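PDB 1XP4: D-alanyl-D-alanine carboxypeptidase from Streptococcus pneumoniae R6, which probably removes the C-terminal D-alanine from peptidoglycan precursor peptides as a serine carboxypeptidase of the S11 family, in cell wall synthesis. Local coordinates for residues F10-K15 with T248-A253; P36-S41 with E165-A170; L101-N106 with M201-T206. All coordinates share one frame; numbering follows the deposited sequence.

Interaction 1. Residues F10-K15 with T248-A253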
loop_
_atom_site.group_PDB
_atom_site.type_symbol
_atom_site.label_atom_id
_atom_site.label_comp_id
_atom_site.label_asym_id
_atom_site.label_seq_id
_atom_site.Cartn_x
_atom_site.Cartn_y
_atom_site.Cartn_z
ATOM N N PHE A 10 8.088 5.007 23.085
ATOM C CA PHE A 10 8.803 4.526 21.865
ATOM C C PHE A 10 9.015 5.599 20.803
ATOM O O PHE A 10 8.114 6.379 20.508
ATOM C CB PHE A 10 8.045 3.365 21.216
ATOM C CG PHE A 10 8.521 3.035 19.819
ATOM C CD1 PHE A 10 9.734 2.385 19.614
ATOM C CD2 PHE A 10 7.771 3.402 18.709
ATOM C CE1 PHE A 10 10.195 2.105 18.313
ATOM C CE2 PHE A 10 8.224 3.126 17.407
ATOM C CZ PHE A 10 9.439 2.476 17.213
ATOM N N THR A 11 10.213 5.606 20.225
ATOM C CA THR A 11 10.577 6.537 19.160
ATOM C C THR A 11 11.326 5.739 18.098
ATOM O O THR A 11 12.109 4.847 18.423
ATOM C CB THR A 11 11.512 7.646 19.654
ATOM O OG1 THR A 11 10.930 8.283 20.793
ATOM C CG2 THR A 11 11.727 8.685 18.556
ATOM N N ILE A 12 11.090 6.058 16.833
ATOM C CA ILE A 12 11.750 5.342 15.756
ATOM C C ILE A 12 13.007 6.061 15.301
ATOM O O ILE A 12 13.056 7.289 15.269
ATOM C CB ILE A 12 10.797 5.149 14.561
ATOM C CG1 ILE A 12 11.442 4.208 13.540
ATOM C CG2 ILE A 12 10.434 6.505 13.949
ATOM C CD1 ILE A 12 10.429 3.422 12.719
ATOM N N ALA A 13 14.027 5.285 14.956
ATOM C CA ALA A 13 15.300 5.836 14.511
ATOM C C ALA A 13 15.242 6.182 13.024
ATOM O O ALA A 13 16.020 5.667 12.209
ATOM C CB ALA A 13 16.413 4.839 14.785
ATOM N N ALA A 14 14.302 7.056 12.687
ATOM C CA ALA A 14 14.096 7.507 11.315
ATOM C C ALA A 14 13.538 8.919 11.419
ATOM O O ALA A 14 12.898 9.253 12.415
ATOM C CB ALA A 14 13.103 6.594 10.605
ATOM N N LYS A 15 13.776 9.749 10.408
ATOM C CA LYS A 15 13.289 11.120 10.453
ATOM C C LYS A 15 11.784 11.215 10.289
ATOM O O LYS A 15 11.153 12.081 10.887
ATOM C CB LYS A 15 13.965 11.975 9.380
ATOM C CG LYS A 15 15.455 12.116 9.568
ATOM C CD LYS A 15 15.996 13.362 8.882
ATOM C CE LYS A 15 17.518 13.449 9.029
ATOM N NZ LYS A 15 17.957 13.377 10.457
ATOM N N THR A 248 3.779 -0.216 6.803
ATOM C CA THR A 248 4.843 0.547 7.432
ATOM C C THR A 248 5.586 1.454 6.460
ATOM O O THR A 248 5.957 1.038 5.358
ATOM C CB THR A 248 5.839 -0.437 8.102
ATOM O OG1 THR A 248 5.393 -0.716 9.433
ATOM C CG2 THR A 248 7.256 0.122 8.135
ATOM N N VAL A 249 5.798 2.696 6.879
ATOM C CA VAL A 249 6.591 3.583 6.072
ATOM C C VAL A 249 7.669 4.227 6.931
ATOM O O VAL A 249 7.424 4.986 7.834
ATOM C CB VAL A 249 5.633 4.624 5.529
ATOM C CG1 VAL A 249 6.359 5.543 4.584
ATOM C CG2 VAL A 249 4.485 3.943 4.793
ATOM N N VAL A 250 8.930 3.830 6.691
ATOM C CA VAL A 250 10.064 4.426 7.388
ATOM C C VAL A 250 10.913 5.196 6.340
ATOM O O VAL A 250 11.587 4.591 5.533
ATOM C CB VAL A 250 10.894 3.256 7.974
ATOM C CG1 VAL A 250 12.356 3.665 8.215
ATOM C CG2 VAL A 250 10.334 2.719 9.274
ATOM N N LEU A 251 10.888 6.564 6.336
ATOM C CA LEU A 251 11.731 7.247 5.311
ATOM C C LEU A 251 12.605 8.387 5.801
ATOM O O LEU A 251 12.506 9.511 5.328
ATOM C CB LEU A 251 10.923 7.871 4.171
ATOM C CG LEU A 251 9.420 7.738 4.249
ATOM C CD1 LEU A 251 8.728 9.090 4.226
ATOM C CD2 LEU A 251 8.896 7.008 3.033
ATOM N N ASN A 252 13.403 8.083 6.817
ATOM C CA ASN A 252 14.779 8.416 6.637
ATOM C C ASN A 252 15.572 7.850 7.792
ATOM O O ASN A 252 15.783 8.490 8.816
ATOM C CB ASN A 252 14.894 9.914 6.654
ATOM C CG ASN A 252 16.182 10.254 5.975
ATOM O OD1 ASN A 252 16.316 11.310 5.333
ATOM N ND2 ASN A 252 17.116 9.310 6.024
ATOM N N ALA A 253 15.943 6.538 7.675
ATOM C CA ALA A 253 16.357 5.801 8.828
ATOM C C ALA A 253 17.693 6.306 9.200
ATOM O O ALA A 253 18.499 6.597 8.349
ATOM C CB ALA A 253 16.439 4.318 8.505
#

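Interaction 2. Residues P36-S41 with E165-A170. With SO4 (sulfate ion), chain E.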
loop_
_atom_site.group_PDB
_atom_site.type_symbol
_atom_site.label_atom_id
_atom_site.label_comp_id
_atom_site.label_asym_id
_atom_site.label_seq_id
_atom_site.Cartn_x
_atom_site.Cartn_y
_atom_site.Cartn_z
ATOM N N PRO A 36 6.133 16.636 3.198
ATOM C CA PRO A 36 6.585 15.924 1.999
ATOM C C PRO A 36 8.109 15.855 1.985
ATOM O O PRO A 36 8.778 16.821 2.329
ATOM C CB PRO A 36 6.038 16.783 0.863
ATOM C CG PRO A 36 4.772 17.354 1.451
ATOM C CD PRO A 36 5.224 17.743 2.845
ATOM N N VAL A 37 8.656 14.707 1.604
ATOM C CA VAL A 37 10.102 14.530 1.553
ATOM C C VAL A 37 10.433 13.538 0.446
ATOM O O VAL A 37 9.543 12.848 -0.059
ATOM C CB VAL A 37 10.660 13.979 2.892
ATOM C CG1 VAL A 37 10.431 14.979 4.015
ATOM C CG2 VAL A 37 9.992 12.647 3.230
ATOM N N GLU A 38 11.707 13.479 0.066
ATOM C CA GLU A 38 12.170 12.561 -0.971
ATOM C C GLU A 38 11.843 11.118 -0.565
ATOM O O GLU A 38 12.017 10.741 0.599
ATOM C CB GLU A 38 13.684 12.700 -1.160
ATOM C CG GLU A 38 14.176 14.013 -1.759
ATOM C CD GLU A 38 14.008 15.217 -0.843
ATOM O OE1 GLU A 38 14.121 15.062 0.387
ATOM O OE2 GLU A 38 13.785 16.333 -1.359
ATOM N N ILE A 39 11.389 10.306 -1.517
ATOM C CA ILE A 39 11.037 8.918 -1.212
ATOM C C ILE A 39 11.764 7.912 -2.097
ATOM O O ILE A 39 11.516 6.707 -2.022
ATOM C CB ILE A 39 9.524 8.689 -1.359
ATOM C CG1 ILE A 39 9.077 9.095 -2.765
ATOM C CG2 ILE A 39 8.774 9.491 -0.294
ATOM C CD1 ILE A 39 7.641 8.765 -3.071
ATOM N N ALA A 40 12.667 8.423 -2.927
ATOM C CA ALA A 40 13.446 7.597 -3.837
ATOM C C ALA A 40 12.561 6.557 -4.505
ATOM O O ALA A 40 11.404 6.841 -4.826
ATOM C CB ALA A 40 14.589 6.927 -3.093
ATOM N N SER A 41 13.110 5.358 -4.694
ATOM C CA SER A 41 12.423 4.241 -5.356
ATOM C C SER A 41 11.060 3.834 -4.822
ATOM O O SER A 41 10.400 2.988 -5.424
ATOM C CB SER A 41 13.322 2.995 -5.381
ATOM O OG SER A 41 14.282 3.063 -6.419
ATOM N N GLU A 165 13.671 15.871 -7.088
ATOM C CA GLU A 165 13.375 14.498 -6.703
ATOM C C GLU A 165 11.892 14.414 -6.363
ATOM O O GLU A 165 11.299 15.404 -5.940
ATOM C CB GLU A 165 14.215 14.083 -5.491
ATOM C CG GLU A 165 15.655 13.787 -5.819
ATOM C CD GLU A 165 16.305 12.877 -4.797
ATOM O OE1 GLU A 165 15.630 11.915 -4.359
ATOM O OE2 GLU A 165 17.488 13.110 -4.449
ATOM N N ASN A 166 11.281 13.251 -6.557
ATOM C CA ASN A 166 9.864 13.126 -6.228
ATOM C C ASN A 166 9.724 13.313 -4.727
ATOM O O ASN A 166 10.629 12.944 -3.974
ATOM C CB ASN A 166 9.314 11.748 -6.609
ATOM C CG ASN A 166 9.418 11.463 -8.088
ATOM O OD1 ASN A 166 9.448 12.377 -8.911
ATOM N ND2 ASN A 166 9.456 10.186 -8.435
ATOM N N LYS A 167 8.602 13.879 -4.292
ATOM C CA LYS A 167 8.375 14.090 -2.866
ATOM C C LYS A 167 6.967 13.705 -2.409
ATOM O O LYS A 167 5.974 14.108 -3.016
ATOM C CB LYS A 167 8.633 15.551 -2.505
ATOM C CG LYS A 167 10.007 16.047 -2.884
ATOM C CD LYS A 167 10.763 16.554 -1.668
ATOM C CE LYS A 167 10.104 17.780 -1.056
ATOM N NZ LYS A 167 10.606 19.056 -1.626
ATOM N N LEU A 168 6.896 12.921 -1.338
ATOM C CA LEU A 168 5.628 12.499 -0.752
ATOM C C LEU A 168 5.822 12.387 0.747
ATOM O O LEU A 168 6.927 12.103 1.213
ATOM C CB LEU A 168 5.183 11.136 -1.286
ATOM C CG LEU A 168 4.308 11.110 -2.541
ATOM C CD1 LEU A 168 5.160 10.997 -3.788
ATOM C CD2 LEU A 168 3.373 9.921 -2.459
ATOM N N SER A 169 4.760 12.614 1.511
ATOM C CA SER A 169 4.869 12.496 2.959
ATOM C C SER A 169 4.667 11.020 3.315
ATOM O O SER A 169 4.146 10.255 2.500
ATOM C CB SER A 169 3.814 13.369 3.651
ATOM O OG SER A 169 2.508 12.842 3.501
ATOM N N ALA A 170 5.091 10.610 4.509
ATOM C CA ALA A 170 4.921 9.217 4.907
ATOM C C ALA A 170 3.423 8.913 4.883
ATOM O O ALA A 170 2.999 7.816 4.504
ATOM C CB ALA A 170 5.498 8.986 6.299
HETATM S S SO4 E . 16.896 0.686 -3.666
HETATM O O1 SO4 E . 17.932 -0.275 -4.100
HETATM O O2 SO4 E . 15.565 0.065 -3.788
HETATM O O3 SO4 E . 17.120 1.077 -2.259
HETATM O O4 SO4 E . 16.958 1.874 -4.541
#

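Interaction 3. Residues L101-N106 with M201-T206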
loop_
_atom_site.group_PDB
_atom_site.type_symbol
_atom_site.label_atom_id
_atom_site.label_comp_id
_atom_site.label_asym_id
_atom_site.label_seq_id
_atom_site.Cartn_x
_atom_site.Cartn_y
_atom_site.Cartn_z
ATOM N N LEU A 101 9.634 -4.191 -9.063
ATOM C CA LEU A 101 9.344 -4.370 -7.650
ATOM C C LEU A 101 10.377 -5.143 -6.844
ATOM O O LEU A 101 10.604 -4.842 -5.675
ATOM C CB LEU A 101 7.977 -5.032 -7.495
ATOM C CG LEU A 101 6.791 -4.182 -7.953
ATOM C CD1 LEU A 101 5.527 -5.017 -7.990
ATOM C CD2 LEU A 101 6.631 -3.006 -7.012
ATOM N N VAL A 102 11.008 -6.132 -7.462
ATOM C CA VAL A 102 11.993 -6.943 -6.762
ATOM C C VAL A 102 13.410 -6.371 -6.736
ATOM O O VAL A 102 14.084 -6.417 -5.704
ATOM C CB VAL A 102 12.051 -8.357 -7.368
ATOM C CG1 VAL A 102 13.096 -9.190 -6.643
ATOM C CG2 VAL A 102 10.678 -9.011 -7.281
ATOM N N SER A 103 13.858 -5.829 -7.864
ATOM C CA SER A 103 15.206 -5.285 -7.954
ATOM C C SER A 103 15.269 -3.763 -8.096
ATOM O O SER A 103 16.353 -3.178 -8.158
ATOM C CB SER A 103 15.922 -5.935 -9.128
ATOM O OG SER A 103 15.770 -7.338 -9.060
ATOM N N SER A 104 14.109 -3.126 -8.157
ATOM C CA SER A 104 14.051 -1.681 -8.290
ATOM C C SER A 104 14.734 -1.208 -9.578
ATOM O O SER A 104 15.261 -0.092 -9.643
ATOM C CB SER A 104 14.704 -1.017 -7.070
ATOM O OG SER A 104 14.406 0.373 -7.015
ATOM N N ALA A 105 14.723 -2.055 -10.602
ATOM C CA ALA A 105 15.320 -1.702 -11.893
ATOM C C ALA A 105 14.599 -0.486 -12.480
ATOM O O ALA A 105 13.397 -0.545 -12.765
ATOM C CB ALA A 105 15.211 -2.877 -12.850
ATOM N N ASN A 106 15.329 0.610 -12.673
ATOM C CA ASN A 106 14.724 1.830 -13.212
ATOM C C ASN A 106 14.317 1.724 -14.682
ATOM O O ASN A 106 13.297 2.285 -15.089
ATOM C CB ASN A 106 15.665 3.023 -13.012
ATOM C CG ASN A 106 15.915 3.328 -11.542
ATOM O OD1 ASN A 106 14.977 3.586 -10.786
ATOM N ND2 ASN A 106 17.181 3.298 -11.132
HETATM N N MSE A 201 18.325 -14.781 -16.264
HETATM C CA MSE A 201 19.182 -14.511 -15.111
HETATM C C MSE A 201 18.342 -14.393 -13.845
HETATM O O MSE A 201 17.123 -14.214 -13.910
HETATM C CB MSE A 201 19.979 -13.222 -15.314
HETATM C CG MSE A 201 19.152 -11.966 -15.150
HETATM SE SE MSE A 201 20.224 -10.374 -15.192
HETATM C CE MSE A 201 21.017 -10.487 -13.438
ATOM N N THR A 202 18.992 -14.490 -12.692
ATOM C CA THR A 202 18.283 -14.397 -11.422
ATOM C C THR A 202 18.386 -12.997 -10.805
ATOM O O THR A 202 19.474 -12.426 -10.715
ATOM C CB THR A 202 18.840 -15.428 -10.407
ATOM O OG1 THR A 202 18.948 -16.702 -11.043
ATOM C CG2 THR A 202 17.916 -15.564 -9.201
ATOM N N ILE A 203 17.251 -12.435 -10.403
ATOM C CA ILE A 203 17.272 -11.129 -9.761
ATOM C C ILE A 203 17.010 -11.339 -8.268
ATOM O O ILE A 203 16.305 -12.267 -7.872
ATOM C CB ILE A 203 16.221 -10.153 -10.355
ATOM C CG1 ILE A 203 14.807 -10.698 -10.172
ATOM C CG2 ILE A 203 16.513 -9.915 -11.815
ATOM C CD1 ILE A 203 13.760 -9.820 -10.767
ATOM N N THR A 204 17.600 -10.481 -7.446
ATOM C CA THR A 204 17.463 -10.575 -6.003
ATOM C C THR A 204 16.666 -9.398 -5.471
ATOM O O THR A 204 16.785 -8.278 -5.973
ATOM C CB THR A 204 18.853 -10.578 -5.322
ATOM O OG1 THR A 204 19.581 -11.741 -5.728
ATOM C CG2 THR A 204 18.716 -10.571 -3.807
ATOM N N SER A 205 15.860 -9.664 -4.446
ATOM C CA SER A 205 15.043 -8.640 -3.820
ATOM C C SER A 205 15.913 -7.739 -2.953
ATOM O O SER A 205 16.967 -8.151 -2.478
ATOM C CB SER A 205 13.960 -9.290 -2.961
ATOM O OG SER A 205 13.142 -8.315 -2.335
ATOM N N THR A 206 15.469 -6.502 -2.761
ATOM C CA THR A 206 16.197 -5.541 -1.947
ATOM C C THR A 206 15.565 -5.542 -0.566
ATOM O O THR A 206 16.037 -4.864 0.351
ATOM C CB THR A 206 16.083 -4.115 -2.512
ATOM O OG1 THR A 206 14.698 -3.763 -2.619
ATOM C CG2 THR A 206 16.740 -4.018 -3.870
HETATM O O HOH W 1 12.962 -3.409 -4.564
#

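Interaction 1. Residues F10-K15 with T248-A253
K15 and N252 meet through backbone and side chain together. The polar part is a single hydrogen bond across the two segments, from K15 N to N252 O at 2.9 Å, with an N-H...O angle of 152°; the donor stands above the plane of the carbonyl, 41° out of it. The A14-A253 pair, CA atoms 3.8 Å apart, is a single backbone bridge, flanked by this bond and by the backbone bond of A13 with D254. Two CA-H...O contacts lie within it, from A14 CA to N252 O at 3.2 Å and from A253 CA to A13 O.

Among the side chains, K15 and N252 run side by side in the same direction, CB against CB at 3.5 Å, before the lysine chain bends at its last torsion. The apolar contacts lie on V250, whose two methyls divide the work: CG2 receives I12 CD1 at 3.5 Å, while CG1 faces A14 CB at 3.9 Å. With CG1 of I12 anti to its N (chi1 -171°), CD1 extends to the strand; L270 of helix 262-277 also touches I12.

A13 centres an inverse gamma turn. The arrangement is the lead-in to strand 17-21, which pairs antiparallel with strand 244-253 in the five-stranded sheet of the S11 peptidase domain.

Interaction 2. Residues P36-S41 with E165-A170
V37 and L168 form an antiparallel hydrogen-bonded pair, closed by V37 N to L168 O at 3.2 Å and by L168 N to V37 O at 2.9 Å. The two bonds differ in shape: V37 N approaches from above the L168 carbonyl plane, 69° out of it, whereas L168 N is tilted only 27° from the plane of its acceptor. Beyond this pair the ladder loosens; E38 CA still makes a CA-H...O contact with N166 O at 3.4 Å.

I39 and L168 supply the apolar contact, CD1 against CD1 at 3.4 Å. CG1 of I39 sits between the backbone N and the carbonyl carbon (chi1 56°), which carries CD1 to the leucine; V173 of helix 170-183 touches both residues. On the E38-K167 side the chains lie alongside each other, yet E38 OE2 and K167 NZ remain 4.2 Å apart, beyond a salt bridge. E165 crosses E38 at about a right angle, its OE1 3.6 Å from E38 CG, while its OE2 bonds to N148.

S41, the predicted acyl-ester serine, comes two residues after I39 and takes no part in the contact itself; its OG bonds to K44, consistent with the family's SxxK motif, and lies 3.5 Å from sulfate O4, a weak and unsettled bond. Chemically, two backbone bonds, the I39-L168 contact and the flank of E38 along K167 make up the contact, with E38-K167 charge attraction probably a minor addition.

Interaction 3. Residues L101-N106 with M201-T206
V102 and S103, at the C-terminal end of helix 93-103, meet the end of strand 201-204, half of a two-stranded antiparallel hairpin with strand 195-198. The close-packed part centres on V102. Its CG1, anti to the backbone N (chi1 179°), reaches alongside S205 and lies 3.8 Å from S205 CB, while V102 CB faces I203 CD1 at 4.1 Å. S103 OG sits against CB and CD1 of the same isoleucine. V102 O is approached by S205 CA at 3.1 Å in a CA-H...O contact with an angle of 160° at the hydrogen. I190 of helix 188-191 also packs on V102, adding to the apolar surroundings of this buried side chain.

Toward T204 and T206 the contact is looser. The bond from T206 N to V102 O is weak, 3.3 Å long and bent to 125°. The CB of exposed T204 points away from the helix, and its carbonyl receives a weak bond from S103 OG at 3.4 Å. A water joins the segments at T206, donating to L101 O at 3.0 Å; T206 OG1 also bonds to T225. The predicted catalytic S104 follows the helix with positive phi. S104 and N106, which bonds to K44, are consistent with the SxN motif of the family, so the contact adjoins the predicted active site. At the other end of the water bridge, T206 OG1 lies 2.6 Å from the water oxygen.

In the fold
All three contacts belong to the peptidase domain. Interactions 2 and 3 are nested inside the chain loop closed by interaction 1, and their own segments alternate: 36-41, 101-106, 165-170, 201-206. Interactions 1 and 2, with centres 14 Å apart, pack together where L251 of strand 244-253 meets V37, I39 and A170, placing the small 37-38/167-168 sheet against the five-stranded one. Interactions 2 and 3 have centres 21 Å apart but join through a probable hydrogen bond between S41 OG and S104 OG (2.8 Å). Interaction 3 stays about 12 Å from interaction 1 at the nearest atoms. The predicted catalytic serines thus come from two contacts whose segments alternate along the chain, brought together at one site.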